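Local coordinates for protein 3-methylaspartate ammonia-lyase (Citrobacter amalonaticus, PDB 1KKR) that catalyses the reversible, magnesium-dependent anti elimination of ammonia from (2S,3S)-3-methylaspartate to give mesaconate, a step of glutamate degradation, at residues H236-G241 with Y271-V276; V302-D307 with S324-Q329. All blocks are in the same frame, centred on the assembly; numbering follows the deposited sequence.

In the fold
Both contacts lie in the C-terminal part of the chain, which forms the parallel barrel seen in the enolase superfamily. Going from the N terminus, contact 1 closes first: the chain leaves the barrel after strand 234-238, runs through helices 242-246 and 251-259, and returns as strand 270-273. Helix 281-297 then leads to strand 303-306, and contact 2 closes over helix 313-321 when strand 327-330 arrives. The two loops neither nest nor cross. Strands 270-273 and 303-306 are neighbours, so the contacts form a continuous four-strand sector. At its C-terminal ends Asp238 and Glu273 of contact 1 and Asp307 of contact 2 bind one magnesium ion, and Gln329 of contact 2 the substrate.

Contact 1. Residues H236-G241 with Y271-V276; sequences HIDVYG and YIEGPV. With MG (magnesium ion), chain C; 2AS ((2S,3S)-3-methyl-aspartic acid), chain E.
Strands 236-238 and 271-273 run parallel, their axes 4.7 Å apart at the closest and 21° from alignment, with Ile237 N donating to Tyr271 O and Ile237 O accepting from Glu273 N. Val239 N extends the pairing to Glu273 O, and Gly241 N bonds to Gly274 O at 2.7 Å. His236, Asp238, Tyr271 and Glu273 share one sheet face; Ile237 and Ile272 take the other, which packs outward on helix 209-225 and the loop at Leu261. The extended Glu273 chain, with CG anti to the backbone N, divides its carboxylate between two tasks. Its OE1 accepts from His236 NE2 at 2.8 Å through the anti lone pair, the oxygen lying close to the imidazole plane while the two planes stand 68° apart. Its OE2 binds magnesium at 2.2 Å. Asp238, shorter, binds magnesium through OD2 at 2.1 Å, and its carboxylate stacks on that of Glu273 with planes 23° apart; the shared cation probably offsets their repulsion. Asp238 OD1 accepts from Tyr240 N, an Asx turn, and from a metal-bound water, so the carboxylate is held at both oxygens. Gly274 suits its positive phi, and Val239 CG2 lies against Ile272 CG2, 4.0 Å away, and close to Pro275 CA. Asp307 adds the third protein ligand. Carboxylates at successive strand ends holding magnesium against a substrate carboxylate are the hallmark of an enolase-superfamily barrel.

Contact 2. Residues V302-D307 with S324-Q329; sequences VKIVAD and SCHMVQ. With MG (magnesium ion), chain C; 2AS ((2S,3S)-3-methyl-aspartic acid), chain E.
Lys303 and His326 meet just ahead of the paired strands: the lysine's CG lies over one face of the imidazole, offset toward the rim and 3.8 Å from its centroid, in a CH-pi contact. The ring's CD2 edge reaches Ile304 N at 3.2 Å. Flexible Lys303 lays its methylenes on the ring and still carries NZ away to Glu354 and Tyr271. The Ile304 CG1 branch stands between the backbone N and carbonyl carbon (chi1 66°), which sets it against Cys325 CB. Ile304 O accepts from His326 N and, weakly, from Met327 N. The parallel strands then become regular, Ala306 N donating to Met327 O and Gln329 N to Ala306 O.

On one face Val305 and Met327, a selenomethionine here, lie side by side, with Val305 CG2 3.7 Å from SE; the branched valine is a short bump alongside the long chain. On the other, small Ala306 lets larger side chains come up to its methyl: Cys325 SG and Val328 CG1 both close on its CB from the side of the neighbouring strand, at 3.7 and 3.9 Å, and Leu288 of helix 281-297 packs on it too.

At the barrel mouth Asp307 and Gln329 point the same way, their planes 30° apart. Asp307 OD2 binds magnesium at 2.2 Å and OD1 forms a salt bridge with Lys331, the proton acceptor. Gln329 NE2 donates to substrate OD1 at 3.1 Å, and its OE1 is held by Gly359 N. Gripping substrate OD1 with metal and amide together would draw charge onto that carboxylate, consistent with stabilising an anionic intermediate.

Contact 1. Residues H236-G241 with Y271-V276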
loop_
_atom_site.group_PDB
_atom_site.type_symbol
_atom_site.label_atom_id
_atom_site.label_comp_id
_atom_site.label_asym_id
_atom_site.label_seq_id
_atom_site.Cartn_x
_atom_site.Cartn_y
_atom_site.Cartn_z
ATOM N N HIS A 236 14.183 -13.763 9.991
ATOM C CA HIS A 236 13.498 -13.203 11.173
ATOM C C HIS A 236 12.065 -13.794 11.163
ATOM O O HIS A 236 11.302 -13.570 10.245
ATOM C CB HIS A 236 13.551 -11.664 11.102
ATOM C CG HIS A 236 12.948 -10.952 12.278
ATOM N ND1 HIS A 236 13.456 -9.763 12.760
ATOM C CD2 HIS A 236 11.888 -11.254 13.065
ATOM C CE1 HIS A 236 12.749 -9.379 13.813
ATOM N NE2 HIS A 236 11.782 -10.260 14.015
ATOM N N ILE A 237 11.763 -14.603 12.175
ATOM C CA ILE A 237 10.560 -15.374 12.260
ATOM C C ILE A 237 9.930 -15.186 13.635
ATOM O O ILE A 237 10.562 -15.355 14.650
ATOM C CB ILE A 237 10.874 -16.870 12.037
ATOM C CG1 ILE A 237 11.108 -17.179 10.570
ATOM C CG2 ILE A 237 9.663 -17.730 12.418
ATOM C CD1 ILE A 237 11.704 -18.575 10.335
ATOM N N ASP A 238 8.666 -14.798 13.636
ATOM C CA ASP A 238 7.938 -14.512 14.859
ATOM C C ASP A 238 7.117 -15.710 15.237
ATOM O O ASP A 238 6.328 -16.215 14.435
ATOM C CB ASP A 238 7.039 -13.297 14.622
ATOM C CG ASP A 238 6.472 -12.700 15.900
ATOM O OD1 ASP A 238 6.387 -13.357 16.968
ATOM O OD2 ASP A 238 6.053 -11.530 15.881
ATOM N N VAL A 239 7.361 -16.206 16.444
ATOM C CA VAL A 239 6.676 -17.425 16.909
ATOM C C VAL A 239 5.552 -17.192 17.950
ATOM O O VAL A 239 4.973 -18.166 18.482
ATOM C CB VAL A 239 7.638 -18.510 17.427
ATOM C CG1 VAL A 239 8.574 -18.989 16.339
ATOM C CG2 VAL A 239 8.397 -18.022 18.569
ATOM N N TYR A 240 5.283 -15.922 18.255
ATOM C CA TYR A 240 4.090 -15.547 18.988
ATOM C C TYR A 240 3.943 -16.412 20.243
ATOM O O TYR A 240 2.848 -16.806 20.667
ATOM C CB TYR A 240 2.934 -15.693 17.997
ATOM C CG TYR A 240 1.668 -14.945 18.311
ATOM C CD1 TYR A 240 0.465 -15.645 18.423
ATOM C CD2 TYR A 240 1.640 -13.560 18.492
ATOM C CE1 TYR A 240 -0.736 -15.014 18.720
ATOM C CE2 TYR A 240 0.420 -12.908 18.802
ATOM C CZ TYR A 240 -0.773 -13.661 18.901
ATOM O OH TYR A 240 -2.031 -13.120 19.177
ATOM N N GLY A 241 5.083 -16.707 20.842
ATOM C CA GLY A 241 5.091 -17.355 22.131
ATOM C C GLY A 241 5.034 -18.871 22.123
ATOM O O GLY A 241 5.213 -19.486 23.170
ATOM N N TYR A 271 17.006 -14.975 13.466
ATOM C CA TYR A 271 16.375 -14.262 14.579
ATOM C C TYR A 271 14.995 -14.886 14.839
ATOM O O TYR A 271 14.196 -15.124 13.899
ATOM C CB TYR A 271 16.166 -12.786 14.238
ATOM C CG TYR A 271 17.398 -11.863 14.329
ATOM C CD1 TYR A 271 18.466 -12.001 13.466
ATOM C CD2 TYR A 271 17.460 -10.868 15.267
ATOM C CE1 TYR A 271 19.557 -11.177 13.532
ATOM C CE2 TYR A 271 18.544 -10.054 15.358
ATOM C CZ TYR A 271 19.601 -10.209 14.470
ATOM O OH TYR A 271 20.719 -9.409 14.550
ATOM N N ILE A 272 14.709 -15.107 16.118
ATOM C CA ILE A 272 13.449 -15.684 16.535
ATOM C C ILE A 272 12.804 -14.645 17.469
ATOM O O ILE A 272 13.324 -14.297 18.520
ATOM C CB ILE A 272 13.638 -17.014 17.257
ATOM C CG1 ILE A 272 14.227 -18.122 16.355
ATOM C CG2 ILE A 272 12.328 -17.439 17.905
ATOM C CD1 ILE A 272 13.531 -18.506 15.120
ATOM N N GLU A 273 11.656 -14.146 17.049
ATOM C CA GLU A 273 10.934 -13.126 17.802
ATOM C C GLU A 273 9.862 -13.819 18.613
ATOM O O GLU A 273 9.204 -14.760 18.137
ATOM C CB GLU A 273 10.303 -12.100 16.842
ATOM C CG GLU A 273 9.388 -11.072 17.508
ATOM C CD GLU A 273 8.943 -9.918 16.633
ATOM O OE1 GLU A 273 9.519 -9.695 15.564
ATOM O OE2 GLU A 273 8.036 -9.172 17.066
ATOM N N GLY A 274 9.713 -13.330 19.837
ATOM C CA GLY A 274 8.654 -13.701 20.759
ATOM C C GLY A 274 8.615 -15.155 21.144
ATOM O O GLY A 274 7.584 -15.813 21.055
ATOM N N PRO A 275 9.758 -15.684 21.514
ATOM C CA PRO A 275 9.853 -17.099 21.760
ATOM C C PRO A 275 8.889 -17.608 22.836
ATOM O O PRO A 275 8.372 -18.735 22.674
ATOM C CB PRO A 275 11.325 -17.255 22.185
ATOM C CG PRO A 275 11.734 -15.928 22.727
ATOM C CD PRO A 275 11.073 -15.037 21.679
ATOM N N VAL A 276 8.705 -16.835 23.904
ATOM C CA VAL A 276 7.808 -17.211 24.988
ATOM C C VAL A 276 6.935 -15.992 25.290
ATOM O O VAL A 276 7.188 -14.883 24.795
ATOM C CB VAL A 276 8.524 -17.630 26.292
ATOM C CG1 VAL A 276 9.561 -18.679 26.070
ATOM C CG2 VAL A 276 9.251 -16.472 26.881
HETATM MG MG MG C . 5.920 -9.873 17.100
HETATM C C 2AS E . 1.453 -6.584 13.011
HETATM O O 2AS E . 1.357 -6.326 11.808
HETATM C CA 2AS E . 2.204 -7.832 13.521
HETATM N N 2AS E . 2.276 -8.926 12.532
HETATM C CB 2AS E . 3.585 -7.414 14.118
HETATM C CG 2AS E . 4.265 -8.571 14.819
HETATM O OD1 2AS E . 5.176 -8.413 15.630
HETATM C C4 2AS E . 4.615 -6.819 13.161
HETATM O OD2 2AS E . 3.847 -9.690 14.585
HETATM O OXT 2AS E . 0.937 -5.806 13.818
HETATM O O HOH W 1 6.136 -11.287 18.701
HETATM O O HOH W 2 3.996 -10.487 17.748
#

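Contact 2. Residues V302-D307 with S324-Q329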
loop_
_atom_site.group_PDB
_atom_site.type_symbol
_atom_site.label_atom_id
_atom_site.label_comp_id
_atom_site.label_asym_id
_atom_site.label_seq_id
_atom_site.Cartn_x
_atom_site.Cartn_y
_atom_site.Cartn_z
ATOM N N VAL A 302 22.160 -17.917 17.058
ATOM C CA VAL A 302 20.771 -17.522 16.827
ATOM C C VAL A 302 20.405 -16.421 17.791
ATOM O O VAL A 302 20.813 -16.467 18.911
ATOM C CB VAL A 302 19.835 -18.731 16.963
ATOM C CG1 VAL A 302 18.363 -18.278 16.808
ATOM C CG2 VAL A 302 20.161 -19.762 15.850
ATOM N N LYS A 303 19.686 -15.396 17.365
ATOM C CA LYS A 303 19.334 -14.318 18.294
ATOM C C LYS A 303 17.823 -14.298 18.591
ATOM O O LYS A 303 16.982 -14.798 17.811
ATOM C CB LYS A 303 19.772 -12.950 17.741
ATOM C CG LYS A 303 21.298 -12.621 17.768
ATOM C CD LYS A 303 21.510 -11.270 17.085
ATOM C CE LYS A 303 23.018 -10.781 16.989
ATOM N NZ LYS A 303 23.347 -10.181 15.623
ATOM N N ILE A 304 17.467 -13.685 19.698
ATOM C CA ILE A 304 16.064 -13.557 20.015
ATOM C C ILE A 304 15.644 -12.108 20.175
ATOM O O ILE A 304 16.412 -11.246 20.606
ATOM C CB ILE A 304 15.642 -14.346 21.284
ATOM C CG1 ILE A 304 16.301 -13.779 22.523
ATOM C CG2 ILE A 304 15.742 -15.857 21.040
ATOM C CD1 ILE A 304 15.681 -14.367 23.804
ATOM N N VAL A 305 14.380 -11.899 19.851
ATOM C CA VAL A 305 13.747 -10.596 19.832
ATOM C C VAL A 305 12.507 -10.494 20.753
ATOM O O VAL A 305 11.547 -11.250 20.603
ATOM C CB VAL A 305 13.205 -10.264 18.412
ATOM C CG1 VAL A 305 12.656 -8.825 18.369
ATOM C CG2 VAL A 305 14.242 -10.478 17.296
ATOM N N ALA A 306 12.515 -9.510 21.651
ATOM C CA ALA A 306 11.350 -9.181 22.477
ATOM C C ALA A 306 10.294 -8.461 21.678
ATOM O O ALA A 306 10.618 -7.710 20.766
ATOM C CB ALA A 306 11.779 -8.308 23.620
ATOM N N ASP A 307 9.019 -8.678 21.996
ATOM C CA ASP A 307 7.966 -7.833 21.422
ATOM C C ASP A 307 6.866 -7.651 22.453
ATOM O O ASP A 307 6.760 -6.595 23.060
ATOM C CB ASP A 307 7.484 -8.450 20.102
ATOM C CG ASP A 307 6.265 -7.745 19.475
ATOM O OD1 ASP A 307 5.918 -6.599 19.822
ATOM O OD2 ASP A 307 5.614 -8.283 18.550
ATOM N N SER A 324 18.143 -8.581 28.394
ATOM C CA SER A 324 17.198 -9.703 28.244
ATOM C C SER A 324 17.208 -10.469 26.960
ATOM O O SER A 324 16.742 -11.610 26.947
ATOM C CB SER A 324 15.736 -9.263 28.521
ATOM O OG SER A 324 15.349 -8.082 27.819
ATOM N N CYS A 325 17.716 -9.858 25.894
ATOM C CA CYS A 325 17.620 -10.416 24.564
ATOM C C CYS A 325 18.496 -9.561 23.656
ATOM O O CYS A 325 18.959 -8.513 24.059
ATOM C CB CYS A 325 16.167 -10.356 24.071
ATOM S SG CYS A 325 15.460 -8.712 24.165
ATOM N N HIS A 326 18.682 -9.977 22.415
ATOM C CA HIS A 326 19.578 -9.283 21.482
ATOM C C HIS A 326 18.976 -8.096 20.725
ATOM O O HIS A 326 19.719 -7.223 20.238
ATOM C CB HIS A 326 20.036 -10.304 20.455
ATOM C CG HIS A 326 20.593 -11.543 21.070
ATOM N ND1 HIS A 326 21.866 -11.594 21.607
ATOM C CD2 HIS A 326 20.039 -12.762 21.287
ATOM C CE1 HIS A 326 22.081 -12.800 22.097
ATOM N NE2 HIS A 326 20.989 -13.527 21.923
HETATM N N MSE A 327 17.643 -8.124 20.559
HETATM C CA MSE A 327 16.877 -7.097 19.840
HETATM C C MSE A 327 15.476 -6.915 20.488
HETATM O O MSE A 327 14.923 -7.857 21.020
HETATM C CB MSE A 327 16.702 -7.553 18.368
HETATM C CG MSE A 327 16.020 -6.575 17.353
HETATM SE SE MSE A 327 15.827 -7.481 15.746
HETATM C CE MSE A 327 16.417 -6.670 14.983
ATOM N N VAL A 328 14.917 -5.712 20.439
ATOM C CA VAL A 328 13.567 -5.462 20.945
ATOM C C VAL A 328 12.769 -4.778 19.863
ATOM O O VAL A 328 13.294 -3.883 19.153
ATOM C CB VAL A 328 13.520 -4.525 22.163
ATOM C CG1 VAL A 328 14.134 -5.172 23.395
ATOM C CG2 VAL A 328 14.192 -3.232 21.854
ATOM N N GLN A 329 11.519 -5.191 19.699
ATOM C CA GLN A 329 10.667 -4.485 18.754
ATOM C C GLN A 329 10.056 -3.248 19.370
ATOM O O GLN A 329 9.231 -3.350 20.255
ATOM C CB GLN A 329 9.544 -5.341 18.128
ATOM C CG GLN A 329 8.765 -4.504 17.102
ATOM C CD GLN A 329 7.539 -5.142 16.406
ATOM O OE1 GLN A 329 6.748 -4.406 15.809
ATOM N NE2 GLN A 329 7.419 -6.456 16.420
HETATM MG MG MG C . 5.920 -9.873 17.100
HETATM C C 2AS E . 1.453 -6.584 13.011
HETATM O O 2AS E . 1.357 -6.326 11.808
HETATM C CA 2AS E . 2.204 -7.832 13.521
HETATM N N 2AS E . 2.276 -8.926 12.532
HETATM C CB 2AS E . 3.585 -7.414 14.118
HETATM C CG 2AS E . 4.265 -8.571 14.819
HETATM O OD1 2AS E . 5.176 -8.413 15.630
HETATM C C4 2AS E . 4.615 -6.819 13.161
HETATM O OD2 2AS E . 3.847 -9.690 14.585
HETATM O OXT 2AS E . 0.937 -5.806 13.818
HETATM O O HOH W 2 3.996 -10.487 17.748
HETATM O O HOH W 1 6.136 -11.287 18.701
#